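Local coordinates for protein dTDP-4-dehydrorhamnose 3-epimerase (Streptomyces niveus, PDB 2C0Z) that epimerises a dTDP-linked 4-keto-6-deoxy sugar at C3 and, acting together with NovU, supplies the sugar precursor of the aminocoumarin antibiotic novobiocin, at residues 57-62 with 138-143; 77-82 with 142-147; 21-26 with 117-122; 90-95 with 110-115. All coordinates share one frame; numbering follows the deposited sequence. Where two conformers were deposited one is given.

Interaction 1: 57-62 with 138-143; sequences ANLSVS and TLCYLS
Asn58 faces Tyr141 and Ser60 faces Leu139 as the hydrogen-bonded pairs of two antiparallel strands, 57-62 and 138-143, whose axes approach to 4.6 Å with directions 163° apart. The bonds are regular: Asn58 N to Tyr141 O spans 2.9 Å. Between these pairs, Leu59 lies opposite Cys140, and its CD2 packs on Cys140 CB at 3.6 Å, on the face shared with Ala57, Val61 and Leu142. Val61 and Thr138 run side by side at the end of that face.

On the other face, with Asn58, Ser60 and Leu139, Tyr141 makes the main side-chain contacts. With CG set beside its own backbone N (chi1 -46°), the ring reaches along the neighbouring strand, its CD1 3.9 Å from Asn58 CB, and brings OH to 2.8 Å from Ser60 OG. The serine oxygen meets the edge of the ring, close to its plane, and either hydroxyl could donate. Beyond, Asn58 OD1 is bonded to Gln56, and Asn58 ND2 to a carbonyl of Leu36 of the second subunit, whose strand continues the sheet past 57-62. Tyr141 is the probable proton donor, by analogy with relatives; Ser60 would then be a second-shell residue, consistent with holding the phenol oxygen in place.

Interaction 2: 77-82 with 142-147; sequences PGQAKY and LSSGTY
Lys81 CG and Ser143 OG each stand beside their own backbone N (chi1 -75° and -63°), and the lysine chain then bends at its last two torsions, so that NZ and OG come together on the face these directly paired residues share. The NZ to OG distance is 3.1 Å for one of two deposited conformers of Ser143, so this bond is not certain. The setting is an antiparallel strand pair of the RmlC-like cupin fold, where the loop before Lys81 enters the sheet beside the point at which strand 136-143 leaves it. Lys81 and Ser143 form the non-hydrogen-bonded pair; Tyr82 and Leu142 form the hydrogen-bonded one, with Leu142 N donating to Tyr82 O at 2.8 Å.

Past the last regular pair the chains stay together by mixed bonds. Ser144 N gives to Ala80 O at 3.0 Å, a backbone bond of the usual kind, but in return Ala80 N is received by a side chain, Ser144 OG. A single serine therefore uses its amide and its hydroxyl to hold both polar backbone atoms of one alanine.

On the face of Leu142, Tyr82 packs CB against CB and carries its ring onward to bond through OH with the carbonyl of Trp38. Lys81 is a probable substrate ligand, as in related epimerases, and Tyr147, further along the second loop, probably stacks on the thymine ring, consistent with this strand end bordering the substrate pocket. The serine bond that extends the pairing is nearly straight: Ala80 N to Ser144 OG measures 2.9 Å, with 173° at the hydrogen.

Interaction 3: 21-26 with 117-122; sequences WEITPE and RRAVYL. With EDO (1,2-ethanediol), chain C; EDO (1,2-ethanediol), chain D.
Ile23 N gives its hydrogen to Ala119 O over 2.8 Å, one of four backbone bonds that join strands 21-24 and 119-122 in antiparallel register, the other hydrogen-bonded pair being Trp21 with Tyr121. On the face carrying these residues, Ile23 CB sits 4.2 Å from Ala119 CB, while its CD1 reaches along the sheet to Tyr121 CB at 3.9 Å. Trp21 brings CD1 to the edge of the tyrosine ring, and Phe44 meets that ring edge-to-face.

Glu22 lies on the opposite face, which it shares with Val120, and meets Arg118 just ahead of strand 119-122. Arg118, turned at its second torsion (chi2 -91°), crosses the fully extended Glu22 and forms a salt bridge from NH1 to OE2 of Glu22 at 3.2 Å. The oxygen lies near the guanidinium plane, yet the nitrogen approaches it from above the carboxylate, the two planes being 52° apart. Thr24 OG1 rests over one face of the guanidinium without a bond. Along another edge, NE and NH2 of Arg118 each grip one hydroxyl of an ethanediol molecule, probably from the crystallisation liquor. With its largely apolar face packed in part on Tyr82, this is the antiparallel pairing of 20-30 with 119-122 in the larger sheet of the RmlC-like cupin.

Interaction 4: 90-95 with 110-115; sequences VFDVVV and TRLDDV. With EDO (1,2-ethanediol), chain D.
Val90 opens the pairing with Leu112: its N donates to Leu112 O at 2.8 Å, and its O accepts from Leu112 N in return. The side chains of this pair cross at an angle, Val90 CG2 lying 3.9 Å from Leu112 CB; Phe130 packs on Val90 from the neighbouring strand 126-132.

Phe91 comes next, on the other face, opposite Arg111 in a non-hydrogen-bonded pair. Its ring comes obliquely toward Thr110 N and also packs on Trp107 and Pro167. Arg111 turns instead along its own strand, where NE forms a salt bridge with Asp113 OD2 at 2.9 Å, the oxygen lying in the guanidinium plane. Asp113 OD1 receives the amide of Val115, an Asx turn that bends the chain as the strand ends.

Asp92 returns to the face of Val90. Its backbone exchanges bonds with Thr110, the N of Thr110 meeting Asp92 O at 2.8 Å. With CG anti to the backbone N (chi1 -171°), the carboxylate extends beside Leu112, whose CD1 touches Asp92 CG at 3.6 Å. A water donates to Thr110 OG1 at 3.0 Å and also lies within bonding distance of Asp92 O. Asp92 OD1 is hydrogen-bonded to His128 NE2, and His128 is a probable substrate ligand.

Residues 93-95 lie past the start of segment 110-115 in the register and pair onward with the earlier part of strand 107-113. The strand directions, 133° apart, are strongly twisted from strictly antiparallel. A twisted beta hairpin at the edge of the smaller sheet within this chain, with an inward carboxylate bonded to a probable pocket histidine, fits the active-site architecture of the RmlC-like cupins.

How the interactions relate
Interactions 1, 2 and 3 lie in one large antiparallel sheet, whereas interaction 4 belongs to the second sheet. Strand 136-143 serves interactions 1 and 2, which share Leu142 and Ser143 and have centres 12 Å apart. Strands 81-87 and 119-122 are neighbours, and the probable backbone bond from Leu122 N to Lys81 O ties interaction 2 to interaction 3. Along the chain, the segments of interaction 3 alternate with those of 1 and 2, while the hairpin of interaction 4 falls within all three. It packs against interaction 3, centres 10 Å apart, and against interaction 1, consistent with two sheets packed face to face around the probable active site, as in the cupin fold.

Interaction 1: 57-62 with 138-143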
loop_
_atom_site.group_PDB
_atom_site.type_symbol
_atom_site.label_atom_id
_atom_site.label_comp_id
_atom_site.label_asym_id
_atom_site.label_seq_id
_atom_site.Cartn_x
_atom_site.Cartn_y
_atom_site.Cartn_z
ATOM N N ALA A 57 2.435 7.311 1.942
ATOM C CA ALA A 57 2.021 6.231 1.045
ATOM C C ALA A 57 1.300 6.898 -0.101
ATOM O O ALA A 57 0.477 7.798 0.116
ATOM C CB ALA A 57 1.122 5.220 1.745
ATOM N N ASN A 58 1.622 6.485 -1.323
ATOM C CA ASN A 58 1.062 7.056 -2.538
ATOM C C ASN A 58 0.551 5.972 -3.462
ATOM O O ASN A 58 0.950 4.804 -3.358
ATOM C CB ASN A 58 2.118 7.856 -3.309
ATOM C CG ASN A 58 2.549 9.127 -2.573
ATOM O OD1 ASN A 58 3.540 9.136 -1.904
ATOM N ND2 ASN A 58 1.838 10.202 -2.788
ATOM N N LEU A 59 -0.350 6.382 -4.346
ATOM C CA LEU A 59 -0.831 5.559 -5.462
ATOM C C LEU A 59 -0.729 6.370 -6.729
ATOM O O LEU A 59 -0.939 7.573 -6.731
ATOM C CB LEU A 59 -2.256 5.060 -5.242
ATOM C CG LEU A 59 -2.401 4.001 -4.154
ATOM C CD1 LEU A 59 -3.745 4.065 -3.502
ATOM C CD2 LEU A 59 -2.184 2.641 -4.712
ATOM N N SER A 60 -0.365 5.715 -7.824
ATOM C CA SER A 60 -0.447 6.357 -9.135
ATOM C C SER A 60 -1.150 5.420 -10.084
ATOM O O SER A 60 -0.972 4.217 -10.006
ATOM C CB SER A 60 0.928 6.745 -9.635
ATOM O OG SER A 60 1.708 5.645 -9.920
ATOM N N VAL A 61 -1.966 5.982 -10.959
ATOM C CA VAL A 61 -2.645 5.235 -12.013
ATOM C C VAL A 61 -2.194 5.856 -13.316
ATOM O O VAL A 61 -2.238 7.063 -13.456
ATOM C CB VAL A 61 -4.189 5.335 -11.897
ATOM C CG1 VAL A 61 -4.829 4.521 -12.998
ATOM C CG2 VAL A 61 -4.641 4.886 -10.533
ATOM N N SER A 62 -1.682 5.056 -14.230
ATOM C CA SER A 62 -1.133 5.565 -15.482
ATOM C C SER A 62 -1.660 4.767 -16.638
ATOM O O SER A 62 -1.826 3.579 -16.533
ATOM C CB SER A 62 0.382 5.424 -15.488
ATOM O OG SER A 62 0.902 6.066 -14.389
ATOM N N THR A 138 -1.585 0.537 -11.834
ATOM C CA THR A 138 -1.606 1.224 -10.560
ATOM C C THR A 138 -0.420 0.802 -9.696
ATOM O O THR A 138 -0.260 -0.384 -9.397
ATOM C CB THR A 138 -2.911 0.847 -9.817
ATOM O OG1 THR A 138 -4.054 1.157 -10.643
ATOM C CG2 THR A 138 -3.059 1.669 -8.533
ATOM N N LEU A 139 0.416 1.769 -9.331
ATOM C CA LEU A 139 1.548 1.562 -8.448
ATOM C C LEU A 139 1.199 2.078 -7.065
ATOM O O LEU A 139 0.496 3.079 -6.929
ATOM C CB LEU A 139 2.788 2.294 -8.955
ATOM C CG LEU A 139 3.344 1.762 -10.243
ATOM C CD1 LEU A 139 4.619 2.528 -10.534
ATOM C CD2 LEU A 139 3.597 0.293 -10.129
ATOM N N CYS A 140 1.663 1.363 -6.039
ATOM C CA CYS A 140 1.575 1.789 -4.664
ATOM C C CYS A 140 2.989 1.955 -4.132
ATOM O O CYS A 140 3.851 1.087 -4.371
ATOM C CB CYS A 140 0.808 0.751 -3.852
ATOM S SG CYS A 140 0.547 1.210 -2.140
ATOM N N TYR A 141 3.255 3.060 -3.452
ATOM C CA TYR A 141 4.596 3.411 -3.008
ATOM C C TYR A 141 4.531 3.705 -1.524
ATOM O O TYR A 141 3.632 4.424 -1.079
ATOM C CB TYR A 141 5.108 4.739 -3.666
ATOM C CG TYR A 141 4.944 4.964 -5.141
ATOM C CD1 TYR A 141 3.697 5.195 -5.683
ATOM C CD2 TYR A 141 6.049 5.031 -5.976
ATOM C CE1 TYR A 141 3.528 5.464 -7.034
ATOM C CE2 TYR A 141 5.899 5.300 -7.337
ATOM C CZ TYR A 141 4.635 5.507 -7.854
ATOM O OH TYR A 141 4.442 5.766 -9.205
ATOM N N LEU A 142 5.468 3.162 -0.766
ATOM C CA LEU A 142 5.719 3.578 0.607
ATOM C C LEU A 142 7.059 4.307 0.634
ATOM O O LEU A 142 8.058 3.794 0.097
ATOM C CB LEU A 142 5.743 2.386 1.537
ATOM C CG LEU A 142 4.611 1.363 1.368
ATOM C CD1 LEU A 142 4.793 0.203 2.342
ATOM C CD2 LEU A 142 3.262 2.002 1.568
ATOM N N SER A 143 7.065 5.509 1.197
ATOM C CA SER A 143 8.257 6.376 1.171
ATOM C C SER A 143 8.682 6.712 2.587
ATOM O O SER A 143 7.844 6.916 3.457
ATOM C CB SER A 143 7.970 7.677 0.408
ATOM O OG SER A 143 7.646 7.441 -0.966
HETATM O O HOH W 1 4.917 7.362 -0.847
#

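Interaction 2: 77-82 with 142-147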
loop_
_atom_site.group_PDB
_atom_site.type_symbol
_atom_site.label_atom_id
_atom_site.label_comp_id
_atom_site.label_asym_id
_atom_site.label_seq_id
_atom_site.Cartn_x
_atom_site.Cartn_y
_atom_site.Cartn_z
ATOM N N PRO A 77 18.121 15.282 2.439
ATOM C CA PRO A 77 17.950 14.251 3.466
ATOM C C PRO A 77 17.826 12.819 2.892
ATOM O O PRO A 77 17.886 11.824 3.612
ATOM C CB PRO A 77 16.619 14.670 4.111
ATOM C CG PRO A 77 15.849 15.260 3.012
ATOM C CD PRO A 77 16.845 15.917 2.067
ATOM N N GLY A 78 17.634 12.750 1.588
ATOM C CA GLY A 78 17.383 11.510 0.905
ATOM C C GLY A 78 15.980 11.003 1.153
ATOM O O GLY A 78 15.256 11.457 2.035
ATOM N N GLN A 79 15.615 10.026 0.360
ATOM C CA GLN A 79 14.332 9.344 0.492
ATOM C C GLN A 79 14.512 7.928 -0.027
ATOM O O GLN A 79 15.146 7.737 -1.058
ATOM C CB GLN A 79 13.272 10.036 -0.365
ATOM C CG GLN A 79 11.886 9.392 -0.276
ATOM C CD GLN A 79 10.955 9.901 -1.334
ATOM O OE1 GLN A 79 11.023 9.459 -2.484
ATOM N NE2 GLN A 79 10.084 10.838 -0.968
ATOM N N ALA A 80 13.966 6.966 0.689
ATOM C CA ALA A 80 13.892 5.593 0.211
ATOM C C ALA A 80 12.451 5.279 -0.144
ATOM O O ALA A 80 11.544 5.850 0.426
ATOM C CB ALA A 80 14.340 4.669 1.275
ATOM N N LYS A 81 12.270 4.370 -1.089
ATOM C CA LYS A 81 10.936 4.047 -1.602
ATOM C C LYS A 81 10.779 2.543 -1.716
ATOM O O LYS A 81 11.717 1.836 -2.071
ATOM C CB LYS A 81 10.720 4.640 -3.011
ATOM C CG LYS A 81 10.483 6.103 -3.081
ATOM C CD LYS A 81 10.125 6.483 -4.552
ATOM C CE LYS A 81 8.974 7.450 -4.588
ATOM N NZ LYS A 81 9.086 8.476 -3.515
ATOM N N TYR A 82 9.564 2.078 -1.478
ATOM C CA TYR A 82 9.195 0.671 -1.556
ATOM C C TYR A 82 7.976 0.617 -2.438
ATOM O O TYR A 82 6.906 1.087 -2.061
ATOM C CB TYR A 82 8.944 0.183 -0.127
ATOM C CG TYR A 82 8.885 -1.307 0.112
ATOM C CD1 TYR A 82 7.722 -2.002 -0.127
ATOM C CD2 TYR A 82 9.983 -2.007 0.590
ATOM C CE1 TYR A 82 7.639 -3.373 0.106
ATOM C CE2 TYR A 82 9.919 -3.355 0.835
ATOM C CZ TYR A 82 8.729 -4.046 0.602
ATOM O OH TYR A 82 8.679 -5.383 0.891
ATOM N N LEU A 142 5.468 3.162 -0.766
ATOM C CA LEU A 142 5.719 3.578 0.607
ATOM C C LEU A 142 7.059 4.307 0.634
ATOM O O LEU A 142 8.058 3.794 0.097
ATOM C CB LEU A 142 5.743 2.386 1.537
ATOM C CG LEU A 142 4.611 1.363 1.368
ATOM C CD1 LEU A 142 4.793 0.203 2.342
ATOM C CD2 LEU A 142 3.262 2.002 1.568
ATOM N N SER A 143 7.065 5.509 1.197
ATOM C CA SER A 143 8.257 6.376 1.171
ATOM C C SER A 143 8.682 6.712 2.587
ATOM O O SER A 143 7.844 6.916 3.457
ATOM C CB SER A 143 7.970 7.677 0.408
ATOM O OG SER A 143 7.646 7.441 -0.966
ATOM N N SER A 144 9.999 6.827 2.779
ATOM C CA SER A 144 10.579 7.178 4.071
ATOM C C SER A 144 10.601 8.669 4.376
ATOM O O SER A 144 10.992 9.054 5.463
ATOM C CB SER A 144 12.006 6.633 4.165
ATOM O OG SER A 144 12.885 7.385 3.311
ATOM N N GLY A 145 10.239 9.513 3.430
ATOM C CA GLY A 145 10.102 10.942 3.675
ATOM C C GLY A 145 8.894 11.507 2.984
ATOM O O GLY A 145 8.384 10.939 2.007
ATOM N N THR A 146 8.418 12.633 3.489
ATOM C CA THR A 146 7.269 13.275 2.876
ATOM C C THR A 146 7.695 14.145 1.711
ATOM O O THR A 146 8.871 14.551 1.592
ATOM C CB THR A 146 6.513 14.142 3.881
ATOM O OG1 THR A 146 7.404 15.074 4.506
ATOM C CG2 THR A 146 5.915 13.291 4.996
ATOM N N TYR A 147 6.748 14.401 0.827
ATOM C CA TYR A 147 7.009 15.244 -0.333
ATOM C C TYR A 147 7.452 16.627 0.085
ATOM O O TYR A 147 6.825 17.293 0.920
ATOM C CB TYR A 147 5.757 15.348 -1.197
ATOM C CG TYR A 147 5.910 16.304 -2.360
ATOM C CD1 TYR A 147 6.744 15.995 -3.421
ATOM C CD2 TYR A 147 5.223 17.510 -2.385
ATOM C CE1 TYR A 147 6.898 16.863 -4.494
ATOM C CE2 TYR A 147 5.364 18.397 -3.459
ATOM C CZ TYR A 147 6.204 18.059 -4.503
ATOM O OH TYR A 147 6.348 18.915 -5.569
#

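Interaction 3: 21-26 with 117-122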
loop_
_atom_site.group_PDB
_atom_site.type_symbol
_atom_site.label_atom_id
_atom_site.label_comp_id
_atom_site.label_asym_id
_atom_site.label_seq_id
_atom_site.Cartn_x
_atom_site.Cartn_y
_atom_site.Cartn_z
ATOM N N TRP A 21 16.763 -3.680 -3.706
ATOM C CA TRP A 21 16.335 -5.077 -3.453
ATOM C C TRP A 21 15.012 -5.344 -4.134
ATOM O O TRP A 21 14.165 -4.452 -4.260
ATOM C CB TRP A 21 16.115 -5.330 -1.960
ATOM C CG TRP A 21 17.331 -5.243 -1.086
ATOM C CD1 TRP A 21 18.028 -4.120 -0.743
ATOM C CD2 TRP A 21 18.007 -6.340 -0.443
ATOM N NE1 TRP A 21 19.075 -4.446 0.091
ATOM C CE2 TRP A 21 19.094 -5.799 0.275
ATOM C CE3 TRP A 21 17.806 -7.713 -0.401
ATOM C CZ2 TRP A 21 19.970 -6.578 1.026
ATOM C CZ3 TRP A 21 18.688 -8.506 0.362
ATOM C CH2 TRP A 21 19.754 -7.933 1.052
ATOM N N GLU A 22 14.836 -6.603 -4.528
ATOM C CA GLU A 22 13.561 -7.117 -5.045
ATOM C C GLU A 22 12.945 -7.998 -3.961
ATOM O O GLU A 22 13.607 -8.882 -3.428
ATOM C CB GLU A 22 13.718 -7.884 -6.352
ATOM C CG GLU A 22 12.392 -8.419 -6.859
ATOM C CD GLU A 22 12.469 -9.028 -8.248
ATOM O OE1 GLU A 22 13.554 -9.138 -8.831
ATOM O OE2 GLU A 22 11.406 -9.402 -8.766
ATOM N N ILE A 23 11.696 -7.722 -3.625
ATOM C CA ILE A 23 10.947 -8.507 -2.659
ATOM C C ILE A 23 9.898 -9.348 -3.367
ATOM O O ILE A 23 9.074 -8.840 -4.121
ATOM C CB ILE A 23 10.296 -7.576 -1.633
ATOM C CG1 ILE A 23 11.380 -6.723 -0.900
ATOM C CG2 ILE A 23 9.532 -8.412 -0.625
ATOM C CD1 ILE A 23 11.629 -5.351 -1.527
ATOM N N THR A 24 9.962 -10.657 -3.129
ATOM C CA THR A 24 8.946 -11.602 -3.524
ATOM C C THR A 24 7.982 -11.712 -2.339
ATOM O O THR A 24 8.421 -11.914 -1.207
ATOM C CB THR A 24 9.611 -12.957 -3.794
ATOM O OG1 THR A 24 10.543 -12.821 -4.883
ATOM C CG2 THR A 24 8.612 -13.997 -4.182
ATOM N N PRO A 25 6.684 -11.561 -2.550
ATOM C CA PRO A 25 5.748 -11.597 -1.424
ATOM C C PRO A 25 5.534 -13.019 -0.895
ATOM O O PRO A 25 5.862 -13.992 -1.578
ATOM C CB PRO A 25 4.453 -11.067 -2.038
ATOM C CG PRO A 25 4.528 -11.538 -3.461
ATOM C CD PRO A 25 5.977 -11.355 -3.824
ATOM N N GLU A 26 4.990 -13.118 0.308
ATOM C CA GLU A 26 4.378 -14.363 0.768
ATOM C C GLU A 26 2.951 -14.347 0.223
ATOM O O GLU A 26 2.169 -13.488 0.564
ATOM C CB GLU A 26 4.361 -14.468 2.292
ATOM C CG GLU A 26 3.801 -15.821 2.742
ATOM C CD GLU A 26 3.624 -15.972 4.237
ATOM O OE1 GLU A 26 3.952 -15.034 4.986
ATOM O OE2 GLU A 26 3.161 -17.076 4.671
ATOM N N ARG A 117 3.372 -9.860 -8.292
ATOM C CA ARG A 117 3.220 -8.942 -7.175
ATOM C C ARG A 117 4.499 -8.707 -6.353
ATOM O O ARG A 117 4.474 -8.582 -5.106
ATOM C CB ARG A 117 2.063 -9.391 -6.293
ATOM C CG ARG A 117 0.726 -9.340 -7.010
ATOM C CD ARG A 117 -0.471 -9.490 -6.072
ATOM N NE ARG A 117 -1.778 -9.505 -6.757
ATOM C CZ ARG A 117 -2.506 -8.437 -7.032
ATOM N NH1 ARG A 117 -2.133 -7.223 -6.655
ATOM N NH2 ARG A 117 -3.660 -8.599 -7.672
ATOM N N ARG A 118 5.617 -8.612 -7.077
ATOM C CA ARG A 118 6.899 -8.256 -6.493
ATOM C C ARG A 118 6.897 -6.774 -6.085
ATOM O O ARG A 118 6.050 -5.976 -6.523
ATOM C CB ARG A 118 8.045 -8.563 -7.452
ATOM C CG ARG A 118 7.995 -9.976 -8.014
ATOM C CD ARG A 118 8.735 -10.902 -7.210
ATOM N NE ARG A 118 8.610 -12.322 -7.573
ATOM C CZ ARG A 118 9.568 -13.034 -8.125
ATOM N NH1 ARG A 118 10.737 -12.485 -8.454
ATOM N NH2 ARG A 118 9.353 -14.313 -8.372
ATOM N N ALA A 119 7.847 -6.435 -5.237
ATOM C CA ALA A 119 8.097 -5.070 -4.820
ATOM C C ALA A 119 9.592 -4.786 -5.018
ATOM O O ALA A 119 10.411 -5.706 -5.003
ATOM C CB ALA A 119 7.683 -4.851 -3.381
ATOM N N VAL A 120 9.915 -3.510 -5.192
ATOM C CA VAL A 120 11.281 -3.065 -5.242
ATOM C C VAL A 120 11.498 -2.029 -4.169
ATOM O O VAL A 120 10.700 -1.105 -4.030
ATOM C CB VAL A 120 11.658 -2.513 -6.635
ATOM C CG1 VAL A 120 12.996 -1.827 -6.620
ATOM C CG2 VAL A 120 11.684 -3.605 -7.669
ATOM N N TYR A 121 12.580 -2.195 -3.400
ATOM C CA TYR A 121 13.034 -1.214 -2.437
ATOM C C TYR A 121 14.255 -0.521 -3.017
ATOM O O TYR A 121 15.191 -1.164 -3.479
ATOM C CB TYR A 121 13.388 -1.857 -1.110
ATOM C CG TYR A 121 14.102 -0.915 -0.177
ATOM C CD1 TYR A 121 13.403 0.105 0.461
ATOM C CD2 TYR A 121 15.466 -1.021 0.062
ATOM C CE1 TYR A 121 14.038 0.994 1.304
ATOM C CE2 TYR A 121 16.099 -0.121 0.908
ATOM C CZ TYR A 121 15.370 0.881 1.514
ATOM O OH TYR A 121 15.984 1.779 2.396
ATOM N N LEU A 122 14.222 0.791 -2.996
ATOM C CA LEU A 122 15.364 1.595 -3.431
ATOM C C LEU A 122 15.766 2.592 -2.381
ATOM O O LEU A 122 14.933 3.277 -1.800
ATOM C CB LEU A 122 15.113 2.281 -4.762
ATOM C CG LEU A 122 13.855 3.088 -4.942
ATOM C CD1 LEU A 122 14.084 4.246 -5.883
ATOM C CD2 LEU A 122 12.728 2.213 -5.481
HETATM C C1 EDO C . 5.289 -14.430 -6.142
HETATM O O1 EDO C . 6.061 -13.371 -6.665
HETATM C C2 EDO C . 5.433 -15.611 -7.071
HETATM O O2 EDO C . 6.809 -15.843 -7.347
HETATM C C1 EDO D . -4.392 -12.473 -9.144
HETATM O O1 EDO D . -4.045 -11.500 -8.150
HETATM C C2 EDO D . -3.613 -12.333 -10.456
HETATM O O2 EDO D . -3.885 -11.061 -11.038
#

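Interaction 4: 90-95 with 110-115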
loop_
_atom_site.group_PDB
_atom_site.type_symbol
_atom_site.label_atom_id
_atom_site.label_comp_id
_atom_site.label_asym_id
_atom_site.label_seq_id
_atom_site.Cartn_x
_atom_site.Cartn_y
_atom_site.Cartn_z
ATOM N N VAL A 90 3.724 -2.946 -14.963
ATOM C CA VAL A 90 4.652 -1.869 -15.328
ATOM C C VAL A 90 6.045 -2.429 -15.515
ATOM O O VAL A 90 6.402 -3.467 -14.950
ATOM C CB VAL A 90 4.743 -0.680 -14.339
ATOM C CG1 VAL A 90 3.355 -0.123 -14.002
ATOM C CG2 VAL A 90 5.577 -1.007 -13.102
ATOM N N PHE A 91 6.810 -1.753 -16.370
ATOM C CA PHE A 91 8.233 -1.951 -16.434
ATOM C C PHE A 91 8.830 -0.906 -15.500
ATOM O O PHE A 91 8.805 0.296 -15.799
ATOM C CB PHE A 91 8.699 -1.767 -17.874
ATOM C CG PHE A 91 10.170 -2.029 -18.089
ATOM C CD1 PHE A 91 10.672 -3.315 -17.970
ATOM C CD2 PHE A 91 11.042 -0.984 -18.423
ATOM C CE1 PHE A 91 12.042 -3.582 -18.202
ATOM C CE2 PHE A 91 12.397 -1.241 -18.695
ATOM C CZ PHE A 91 12.890 -2.539 -18.559
ATOM N N ASP A 92 9.351 -1.354 -14.370
ATOM C CA ASP A 92 9.861 -0.469 -13.329
ATOM C C ASP A 92 11.370 -0.350 -13.438
ATOM O O ASP A 92 12.075 -1.348 -13.574
ATOM C CB ASP A 92 9.500 -1.049 -11.961
ATOM C CG ASP A 92 9.792 -0.092 -10.859
ATOM O OD1 ASP A 92 8.924 0.796 -10.658
ATOM O OD2 ASP A 92 10.876 -0.113 -10.223
ATOM N N VAL A 93 11.877 0.863 -13.360
ATOM C CA VAL A 93 13.318 1.118 -13.573
ATOM C C VAL A 93 13.918 1.872 -12.418
ATOM O O VAL A 93 13.392 2.913 -11.962
ATOM C CB VAL A 93 13.537 1.884 -14.893
ATOM C CG1 VAL A 93 14.994 2.282 -15.116
ATOM C CG2 VAL A 93 13.061 1.045 -16.041
ATOM N N VAL A 94 15.032 1.350 -11.934
ATOM C CA VAL A 94 15.857 2.054 -10.962
ATOM C C VAL A 94 17.143 2.499 -11.654
ATOM O O VAL A 94 17.684 1.809 -12.541
ATOM C CB VAL A 94 16.169 1.216 -9.701
ATOM C CG1 VAL A 94 14.904 0.962 -8.881
ATOM C CG2 VAL A 94 16.801 -0.111 -10.063
ATOM N N VAL A 95 17.626 3.663 -11.249
ATOM C CA VAL A 95 18.800 4.281 -11.887
ATOM C C VAL A 95 19.739 4.727 -10.799
ATOM O O VAL A 95 19.329 5.434 -9.879
ATOM C CB VAL A 95 18.401 5.482 -12.721
ATOM C CG1 VAL A 95 19.662 6.107 -13.401
ATOM C CG2 VAL A 95 17.329 5.066 -13.733
ATOM N N THR A 110 12.621 -4.039 -13.785
ATOM C CA THR A 110 11.928 -5.154 -13.145
ATOM C C THR A 110 10.470 -5.108 -13.575
ATOM O O THR A 110 9.861 -4.047 -13.581
ATOM C CB THR A 110 11.972 -4.982 -11.593
ATOM O OG1 THR A 110 13.341 -4.910 -11.132
ATOM C CG2 THR A 110 11.414 -6.174 -10.882
ATOM N N ARG A 111 9.880 -6.262 -13.897
ATOM C CA ARG A 111 8.438 -6.262 -14.175
ATOM C C ARG A 111 7.699 -6.345 -12.840
ATOM O O ARG A 111 7.883 -7.292 -12.060
ATOM C CB ARG A 111 8.049 -7.414 -15.089
ATOM C CG ARG A 111 6.585 -7.423 -15.424
ATOM C CD ARG A 111 6.162 -8.683 -16.133
ATOM N NE ARG A 111 4.773 -8.650 -16.565
ATOM C CZ ARG A 111 4.389 -8.367 -17.799
ATOM N NH1 ARG A 111 5.292 -8.020 -18.704
ATOM N NH2 ARG A 111 3.098 -8.364 -18.117
ATOM N N LEU A 112 6.937 -5.295 -12.553
ATOM C CA LEU A 112 6.066 -5.226 -11.380
ATOM C C LEU A 112 4.650 -5.353 -11.888
ATOM O O LEU A 112 4.164 -4.469 -12.617
ATOM C CB LEU A 112 6.269 -3.916 -10.606
ATOM C CG LEU A 112 7.664 -3.700 -10.007
ATOM C CD1 LEU A 112 7.665 -2.408 -9.173
ATOM C CD2 LEU A 112 8.080 -4.905 -9.188
ATOM N N ASP A 113 3.984 -6.447 -11.535
ATOM C CA ASP A 113 2.619 -6.634 -11.997
ATOM C C ASP A 113 1.751 -7.219 -10.907
ATOM O O ASP A 113 2.220 -7.510 -9.797
ATOM C CB ASP A 113 2.580 -7.442 -13.308
ATOM C CG ASP A 113 3.066 -8.868 -13.149
ATOM O OD1 ASP A 113 3.012 -9.417 -12.048
ATOM O OD2 ASP A 113 3.505 -9.540 -14.101
ATOM N N ASP A 114 0.490 -7.374 -11.258
ATOM C CA ASP A 114 -0.505 -7.906 -10.345
ATOM C C ASP A 114 -0.645 -9.430 -10.370
ATOM O O ASP A 114 -1.615 -9.972 -9.829
ATOM C CB ASP A 114 -1.848 -7.228 -10.567
ATOM C CG ASP A 114 -2.465 -7.503 -11.923
ATOM O OD1 ASP A 114 -1.930 -8.325 -12.698
ATOM O OD2 ASP A 114 -3.533 -6.898 -12.272
ATOM N N VAL A 115 0.336 -10.097 -10.966
ATOM C CA VAL A 115 0.400 -11.538 -10.988
ATOM C C VAL A 115 1.440 -12.035 -9.991
ATOM O O VAL A 115 1.120 -12.724 -9.034
ATOM C CB VAL A 115 0.726 -12.054 -12.412
ATOM C CG1 VAL A 115 0.854 -13.570 -12.412
ATOM C CG2 VAL A 115 -0.380 -11.632 -13.350
HETATM C C1 EDO D . -4.392 -12.473 -9.144
HETATM O O1 EDO D . -4.045 -11.500 -8.150
HETATM C C2 EDO D . -3.613 -12.333 -10.456
HETATM O O2 EDO D . -3.885 -11.061 -11.038
HETATM O O HOH W 2 13.353 -1.960 -11.028
#